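Local coordinates for protein glucose-6-phosphate isomerase (Thermus thermophilus, PDB 1ZZG) that probably catalyses the reversible isomerization of glucose 6-phosphate to fructose 6-phosphate, a step shared by glycolysis and gluconeogenesis, at residues 189-194 with 207-212; 44-49 with 179-184; 198-201 with 205-208. All blocks are in the same frame, centred on the assembly; numbering follows the deposited sequence.

Interaction 1. Residues 189-194 with 207-212; sequences SALSPV and DALLMG
Leu191 overlaps two consecutive leucines, Leu209 and Leu210, on the flank of helix 206-221, and touches each with a different part of its side chain. Its CD2 branch does the closer work: Leu191 CD2 packs 3.6 Å from Leu209 CD2 and also reaches Leu209 CG at 3.8 Å, the two side chains running askew rather than end on. Nearer the backbone, Leu191 CB rests 4.0 Å from Leu210 CD2, which comes equally close to the carbonyl oxygen of Leu191. The helix presents its two leucines differently. Leu209 extends with CG anti to the backbone N (chi1 -176°), whereas Leu210 has CG turned beside its backbone N, which brings the CD2 branch round to the base of Leu191.

Leu191 is carried by a type I beta turn from Ser189 to Ser192 that leads directly into helix 193-201. Ser192, the N-cap residue, has its CB on the side away from helix 206-221. It gives OG to Ser189 O at 2.8 Å, an in-plane bond to a lone pair, and the same OG accepts from Val194 N at 3.2 Å with an N-H...O angle of 159°. Because Ser189 O also takes Ser192 N at 3.0 Å, one carbonyl is gripped twice, and the turn and the helix start are knitted together behind the leucine.

Leu84 of helix 79-88 packs on Leu209, Leu53 of helix 52-61 on Leu210, and Gln379 of helix 371-391 on Leu191, which places the contact in the buried interior, away from the predicted catalytic residues. Across it only carbon surfaces and the carbonyl oxygen of Leu191 meet, so adhesion here depends on shape and exclusion of water, while the polar bonds of segment 189-194 serve the turn and the helix start.

Interaction 2. Residues 44-49 with 179-184; sequences MDLPED and AIPKEV
Leu46 CD2 rests over the neighbouring Pro181 and Val184, and the dense part of this contact is centred on that one methyl. Leu46 CD2 lies 4.0 Å from Pro181 CG and 4.1 Å from Val184 CG2. The leucine meets Val184 tip to tip but passes the proline ring at a slant. Val184 can answer in this way because its CG2 stands anti to the carbonyl carbon, while CG1, anti to the backbone N (chi1 173°), is left to pack against Ser189.

Both partners are short, tightly wound pieces of loop. Residues 46-48 form a 3-10 turn, and Pro181 to Val184 a type I beta turn closed by Val184 N to Pro181 O at 2.9 Å, just beyond edge strand 176-179 of the five-stranded parallel sheet of the SIS-type fold. The side chain of Val184 is about 12 Å from that of Glu267, the predicted proton donor.

The surroundings of the leucine are far looser. Pro181 is partly open to solvent, and Asp45 and Lys182 are exposed; Asp45 pairs with Arg34. Close by, Glu183 turns its carboxylate to the backbone nitrogens of Gly38 and Met40.

Interaction 3. Residues 198-201 with 205-208; sequences PLAF and DLDA
Ala200 and Leu206 mark the closest approach of the two backbones, with their CA atoms 7.0 Å apart, where the last turn of helix 193-201 passes the first turn of helix 206-221. Across this approach Leu206 lays its two methyl branches. Its CD2 branch presses on Leu199 CB at 3.5 Å, tighter than ordinary van der Waals contact between carbons, and also lies 4.0 Å from Ala200 N. The other branch, CD1, faces Ala200 CB at 4.2 Å, so the fork sits across two successive residues of the helix. With CG anti to the carbonyl carbon (chi1 -47°), the leucine leans out over the neighbouring helix although its first bond does not aim straight at it. Leu199 in turn has an unusual first torsion of -91°, displaced from the normal staggered position, beside this tight contact.

The small methyl of Ala200 is consistent with the close approach of the helices here, and Val56 and Arg60 of helix 52-61 also pack on it. Leu84 of helix 79-88 packs on Leu199.

Polar groups stay at the margin. Asp205 occupies the N-cap of helix 206-221, where its OD1 accepts a weak bond from Ala208 N at 3.4 Å. Two residues on, Asp207 OD2 forms a salt bridge with Arg57, which makes a long, weak ion pair with Asp205 as well.

The contact thus joins two successive helices linked by a short loop, the second N-capped by Asp205, beside the parallel sheet of an SIS-type domain.

From the N terminus, interaction 2 spans the longest excursion: the loop at 44-49 waits for residues 179-184, and between them the chain builds the strands of the parallel sheet and the helices that connect them. Interaction 1 opens only after that loop has closed, so the two stand in series, yet they touch in space, with Val194 against Ile180 and Pro47 against the backbone of Leu210. Interaction 3 starts inside the loop closed by interaction 1 and finishes on the same helix, sharing Asp207 and Ala208. Leu199 packs on Leu209, so interactions 1 and 3 are continuous. Together they tie helices 193-201 and 206-221 to each other and, through interaction 2, the loop following the edge strand to the loop before helix 52-61.

Interaction 1. Residues 189-194 with 207-212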
loop_
_atom_site.group_PDB
_atom_site.type_symbol
_atom_site.label_atom_id
_atom_site.label_comp_id
_atom_site.label_asym_id
_atom_site.label_seq_id
_atom_site.Cartn_x
_atom_site.Cartn_y
_atom_site.Cartn_z
ATOM N N SER A 189 -5.868 13.958 12.611
ATOM C CA SER A 189 -5.088 13.979 13.849
ATOM C C SER A 189 -3.586 13.739 13.775
ATOM O O SER A 189 -2.946 13.634 14.815
ATOM C CB SER A 189 -5.667 12.954 14.829
ATOM O OG SER A 189 -5.260 11.633 14.475
ATOM N N ALA A 190 -3.014 13.658 12.580
ATOM C CA ALA A 190 -1.584 13.377 12.461
ATOM C C ALA A 190 -0.633 14.285 13.242
ATOM O O ALA A 190 0.388 13.818 13.746
ATOM C CB ALA A 190 -1.176 13.363 10.995
ATOM N N LEU A 191 -0.954 15.571 13.349
ATOM C CA LEU A 191 -0.067 16.483 14.049
ATOM C C LEU A 191 -0.401 16.682 15.528
ATOM O O LEU A 191 0.103 17.603 16.169
ATOM C CB LEU A 191 0.000 17.825 13.304
ATOM C CG LEU A 191 0.367 17.665 11.814
ATOM C CD1 LEU A 191 0.603 19.026 11.166
ATOM C CD2 LEU A 191 1.617 16.807 11.685
ATOM N N SER A 192 -1.258 15.819 16.063
ATOM C CA SER A 192 -1.589 15.863 17.485
ATOM C C SER A 192 -0.640 14.810 18.076
ATOM O O SER A 192 0.225 14.291 17.364
ATOM C CB SER A 192 -3.050 15.462 17.722
ATOM O OG SER A 192 -3.249 14.067 17.567
ATOM N N PRO A 193 -0.763 14.495 19.377
ATOM C CA PRO A 193 0.149 13.482 19.920
ATOM C C PRO A 193 0.075 12.146 19.165
ATOM O O PRO A 193 0.998 11.332 19.252
ATOM C CB PRO A 193 -0.290 13.371 21.377
ATOM C CG PRO A 193 -0.712 14.786 21.691
ATOM C CD PRO A 193 -1.517 15.157 20.457
ATOM N N VAL A 194 -1.018 11.930 18.429
ATOM C CA VAL A 194 -1.195 10.706 17.642
ATOM C C VAL A 194 0.076 10.458 16.831
ATOM O O VAL A 194 0.594 9.346 16.792
ATOM C CB VAL A 194 -2.385 10.820 16.656
ATOM C CG1 VAL A 194 -2.373 9.648 15.676
ATOM C CG2 VAL A 194 -3.697 10.843 17.419
ATOM N N ASP A 207 9.314 20.026 16.063
ATOM C CA ASP A 207 9.202 21.469 15.865
ATOM C C ASP A 207 9.132 21.816 14.372
ATOM O O ASP A 207 8.302 22.623 13.946
ATOM C CB ASP A 207 10.403 22.176 16.506
ATOM C CG ASP A 207 10.502 21.917 18.000
ATOM O OD1 ASP A 207 9.988 22.744 18.785
ATOM O OD2 ASP A 207 11.078 20.875 18.390
ATOM N N ALA A 208 10.008 21.195 13.586
ATOM C CA ALA A 208 10.058 21.447 12.152
ATOM C C ALA A 208 8.779 20.976 11.484
ATOM O O ALA A 208 8.284 21.610 10.561
ATOM C CB ALA A 208 11.272 20.748 11.534
ATOM N N LEU A 209 8.238 19.860 11.955
ATOM C CA LEU A 209 7.006 19.342 11.389
ATOM C C LEU A 209 5.881 20.369 11.553
ATOM O O LEU A 209 5.186 20.688 10.589
ATOM C CB LEU A 209 6.623 18.031 12.079
ATOM C CG LEU A 209 5.402 17.279 11.546
ATOM C CD1 LEU A 209 5.714 16.651 10.185
ATOM C CD2 LEU A 209 5.020 16.202 12.557
ATOM N N LEU A 210 5.716 20.893 12.766
ATOM C CA LEU A 210 4.655 21.867 13.031
ATOM C C LEU A 210 4.908 23.210 12.338
ATOM O O LEU A 210 3.966 23.892 11.928
ATOM C CB LEU A 210 4.467 22.062 14.546
ATOM C CG LEU A 210 4.132 20.791 15.352
ATOM C CD1 LEU A 210 3.885 21.152 16.808
ATOM C CD2 LEU A 210 2.903 20.096 14.767
ATOM N N MET A 211 6.177 23.581 12.200
ATOM C CA MET A 211 6.531 24.826 11.521
ATOM C C MET A 211 6.080 24.740 10.064
ATOM O O MET A 211 5.526 25.686 9.517
ATOM C CB MET A 211 8.039 25.043 11.552
ATOM C CG MET A 211 8.613 25.318 12.927
ATOM S SD MET A 211 10.410 25.401 12.823
ATOM C CE MET A 211 10.591 26.497 11.359
ATOM N N GLY A 212 6.338 23.598 9.434
ATOM C CA GLY A 212 5.932 23.415 8.052
ATOM C C GLY A 212 4.423 23.471 7.923
ATOM O O GLY A 212 3.898 24.039 6.964
#

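Interaction 2. Residues 44-49 with 179-184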
loop_
_atom_site.group_PDB
_atom_site.type_symbol
_atom_site.label_atom_id
_atom_site.label_comp_id
_atom_site.label_asym_id
_atom_site.label_seq_id
_atom_site.Cartn_x
_atom_site.Cartn_y
_atom_site.Cartn_z
ATOM N N MET A 44 -6.561 22.857 12.393
ATOM C CA MET A 44 -5.950 24.097 11.920
ATOM C C MET A 44 -5.062 24.676 13.017
ATOM O O MET A 44 -4.087 25.373 12.739
ATOM C CB MET A 44 -7.022 25.135 11.578
ATOM C CG MET A 44 -8.019 24.715 10.516
ATOM S SD MET A 44 -9.301 25.984 10.315
ATOM C CE MET A 44 -10.271 25.285 8.991
ATOM N N ASP A 45 -5.399 24.365 14.266
ATOM C CA ASP A 45 -4.672 24.901 15.413
ATOM C C ASP A 45 -3.521 24.062 15.955
ATOM O O ASP A 45 -2.678 24.572 16.692
ATOM C CB ASP A 45 -5.671 25.191 16.529
ATOM C CG ASP A 45 -6.877 25.975 16.029
ATOM O OD1 ASP A 45 -6.685 27.104 15.527
ATOM O OD2 ASP A 45 -8.011 25.456 16.119
ATOM N N LEU A 46 -3.479 22.782 15.597
ATOM C CA LEU A 46 -2.412 21.906 16.068
ATOM C C LEU A 46 -1.000 22.453 15.829
ATOM O O LEU A 46 -0.119 22.285 16.672
ATOM C CB LEU A 46 -2.538 20.521 15.429
ATOM C CG LEU A 46 -3.759 19.702 15.845
ATOM C CD1 LEU A 46 -3.796 18.410 15.036
ATOM C CD2 LEU A 46 -3.703 19.396 17.340
ATOM N N PRO A 47 -0.764 23.115 14.683
ATOM C CA PRO A 47 0.580 23.651 14.421
ATOM C C PRO A 47 1.000 24.747 15.405
ATOM O O PRO A 47 2.190 25.024 15.563
ATOM C CB PRO A 47 0.475 24.184 12.990
ATOM C CG PRO A 47 -0.638 23.355 12.379
ATOM C CD PRO A 47 -1.636 23.299 13.508
ATOM N N GLU A 48 0.025 25.367 16.063
ATOM C CA GLU A 48 0.324 26.437 17.007
ATOM C C GLU A 48 0.375 25.984 18.465
ATOM O O GLU A 48 0.475 26.805 19.374
ATOM C CB GLU A 48 -0.684 27.577 16.837
ATOM C CG GLU A 48 -0.554 28.299 15.499
ATOM C CD GLU A 48 0.659 29.225 15.425
ATOM O OE1 GLU A 48 1.586 29.092 16.250
ATOM O OE2 GLU A 48 0.688 30.091 14.525
ATOM N N ASP A 49 0.313 24.679 18.692
ATOM C CA ASP A 49 0.386 24.165 20.053
ATOM C C ASP A 49 1.864 23.953 20.384
ATOM O O ASP A 49 2.411 22.879 20.143
ATOM C CB ASP A 49 -0.373 22.840 20.168
ATOM C CG ASP A 49 -0.413 22.313 21.593
ATOM O OD1 ASP A 49 0.516 22.627 22.374
ATOM O OD2 ASP A 49 -1.362 21.576 21.932
ATOM N N ALA A 179 -3.595 13.722 24.874
ATOM C CA ALA A 179 -4.911 14.047 24.363
ATOM C C ALA A 179 -5.057 14.336 22.880
ATOM O O ALA A 179 -4.217 14.988 22.264
ATOM C CB ALA A 179 -5.472 15.230 25.152
ATOM N N ILE A 180 -6.141 13.820 22.315
ATOM C CA ILE A 180 -6.489 14.105 20.937
ATOM C C ILE A 180 -7.568 15.157 21.189
ATOM O O ILE A 180 -8.598 14.865 21.810
ATOM C CB ILE A 180 -7.120 12.900 20.220
ATOM C CG1 ILE A 180 -6.079 11.796 20.038
ATOM C CG2 ILE A 180 -7.673 13.340 18.859
ATOM C CD1 ILE A 180 -6.645 10.519 19.418
ATOM N N PRO A 181 -7.332 16.403 20.752
ATOM C CA PRO A 181 -8.311 17.475 20.957
ATOM C C PRO A 181 -9.716 17.105 20.489
ATOM O O PRO A 181 -9.898 16.467 19.454
ATOM C CB PRO A 181 -7.728 18.637 20.156
ATOM C CG PRO A 181 -6.258 18.384 20.214
ATOM C CD PRO A 181 -6.166 16.894 19.998
ATOM N N LYS A 182 -10.705 17.518 21.269
ATOM C CA LYS A 182 -12.099 17.252 20.944
ATOM C C LYS A 182 -12.437 17.649 19.504
ATOM O O LYS A 182 -13.094 16.896 18.782
ATOM C CB LYS A 182 -13.006 18.018 21.910
ATOM C CG LYS A 182 -14.489 17.801 21.663
ATOM C CD LYS A 182 -15.333 18.650 22.605
ATOM C CE LYS A 182 -16.815 18.416 22.360
ATOM N NZ LYS A 182 -17.665 19.321 23.185
ATOM N N GLU A 183 -11.981 18.828 19.091
ATOM C CA GLU A 183 -12.261 19.334 17.741
ATOM C C GLU A 183 -11.374 18.760 16.632
ATOM O O GLU A 183 -11.408 19.241 15.495
ATOM C CB GLU A 183 -12.163 20.863 17.720
ATOM C CG GLU A 183 -13.165 21.590 18.617
ATOM C CD GLU A 183 -14.616 21.263 18.289
ATOM O OE1 GLU A 183 -14.924 20.996 17.107
ATOM O OE2 GLU A 183 -15.458 21.288 19.213
ATOM N N VAL A 184 -10.589 17.737 16.956
ATOM C CA VAL A 184 -9.704 17.100 15.977
ATOM C C VAL A 184 -10.171 15.686 15.625
ATOM O O VAL A 184 -10.076 14.769 16.442
ATOM C CB VAL A 184 -8.242 17.020 16.503
ATOM C CG1 VAL A 184 -7.376 16.207 15.540
ATOM C CG2 VAL A 184 -7.672 18.418 16.665
#

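Interaction 3. Residues 198-201 with 205-208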
loop_
_atom_site.group_PDB
_atom_site.type_symbol
_atom_site.label_atom_id
_atom_site.label_comp_id
_atom_site.label_asym_id
_atom_site.label_seq_id
_atom_site.Cartn_x
_atom_site.Cartn_y
_atom_site.Cartn_z
ATOM N N PRO A 198 4.818 8.982 18.672
ATOM C CA PRO A 198 5.704 8.012 18.017
ATOM C C PRO A 198 6.892 8.691 17.338
ATOM O O PRO A 198 7.995 8.163 17.365
ATOM C CB PRO A 198 4.780 7.293 17.023
ATOM C CG PRO A 198 3.646 8.280 16.804
ATOM C CD PRO A 198 3.432 8.837 18.189
ATOM N N LEU A 199 6.678 9.864 16.745
ATOM C CA LEU A 199 7.776 10.570 16.086
ATOM C C LEU A 199 8.878 10.957 17.066
ATOM O O LEU A 199 10.060 10.990 16.705
ATOM C CB LEU A 199 7.280 11.824 15.371
ATOM C CG LEU A 199 6.866 11.634 13.912
ATOM C CD1 LEU A 199 6.410 12.976 13.352
ATOM C CD2 LEU A 199 8.039 11.079 13.095
ATOM N N ALA A 200 8.492 11.254 18.304
ATOM C CA ALA A 200 9.475 11.620 19.319
ATOM C C ALA A 200 10.413 10.436 19.513
ATOM O O ALA A 200 11.630 10.589 19.464
ATOM C CB ALA A 200 8.781 11.973 20.635
ATOM N N PHE A 201 9.837 9.252 19.718
ATOM C CA PHE A 201 10.626 8.042 19.913
ATOM C C PHE A 201 11.409 7.680 18.657
ATOM O O PHE A 201 12.372 6.917 18.716
ATOM C CB PHE A 201 9.717 6.888 20.350
ATOM C CG PHE A 201 9.374 6.925 21.813
ATOM C CD1 PHE A 201 10.246 6.381 22.758
ATOM C CD2 PHE A 201 8.223 7.567 22.255
ATOM C CE1 PHE A 201 9.972 6.479 24.126
ATOM C CE2 PHE A 201 7.938 7.674 23.616
ATOM C CZ PHE A 201 8.814 7.129 24.556
ATOM N N ASP A 205 12.357 15.639 14.209
ATOM C CA ASP A 205 12.210 17.031 14.633
ATOM C C ASP A 205 10.745 17.486 14.597
ATOM O O ASP A 205 10.256 17.980 13.573
ATOM C CB ASP A 205 13.063 17.936 13.741
ATOM C CG ASP A 205 13.123 19.368 14.240
ATOM O OD1 ASP A 205 12.493 19.667 15.275
ATOM O OD2 ASP A 205 13.810 20.193 13.595
ATOM N N LEU A 206 10.058 17.323 15.725
ATOM C CA LEU A 206 8.649 17.695 15.841
ATOM C C LEU A 206 8.421 19.179 15.559
ATOM O O LEU A 206 7.453 19.548 14.900
ATOM C CB LEU A 206 8.140 17.370 17.245
ATOM C CG LEU A 206 8.515 15.983 17.768
ATOM C CD1 LEU A 206 7.929 15.794 19.148
ATOM C CD2 LEU A 206 8.015 14.908 16.814
ATOM N N ASP A 207 9.314 20.026 16.063
ATOM C CA ASP A 207 9.202 21.469 15.865
ATOM C C ASP A 207 9.132 21.816 14.372
ATOM O O ASP A 207 8.302 22.623 13.946
ATOM C CB ASP A 207 10.403 22.176 16.506
ATOM C CG ASP A 207 10.502 21.917 18.000
ATOM O OD1 ASP A 207 9.988 22.744 18.785
ATOM O OD2 ASP A 207 11.078 20.875 18.390
ATOM N N ALA A 208 10.008 21.195 13.586
ATOM C CA ALA A 208 10.058 21.447 12.152
ATOM C C ALA A 208 8.779 20.976 11.484
ATOM O O ALA A 208 8.284 21.610 10.561
ATOM C CB ALA A 208 11.272 20.748 11.534
#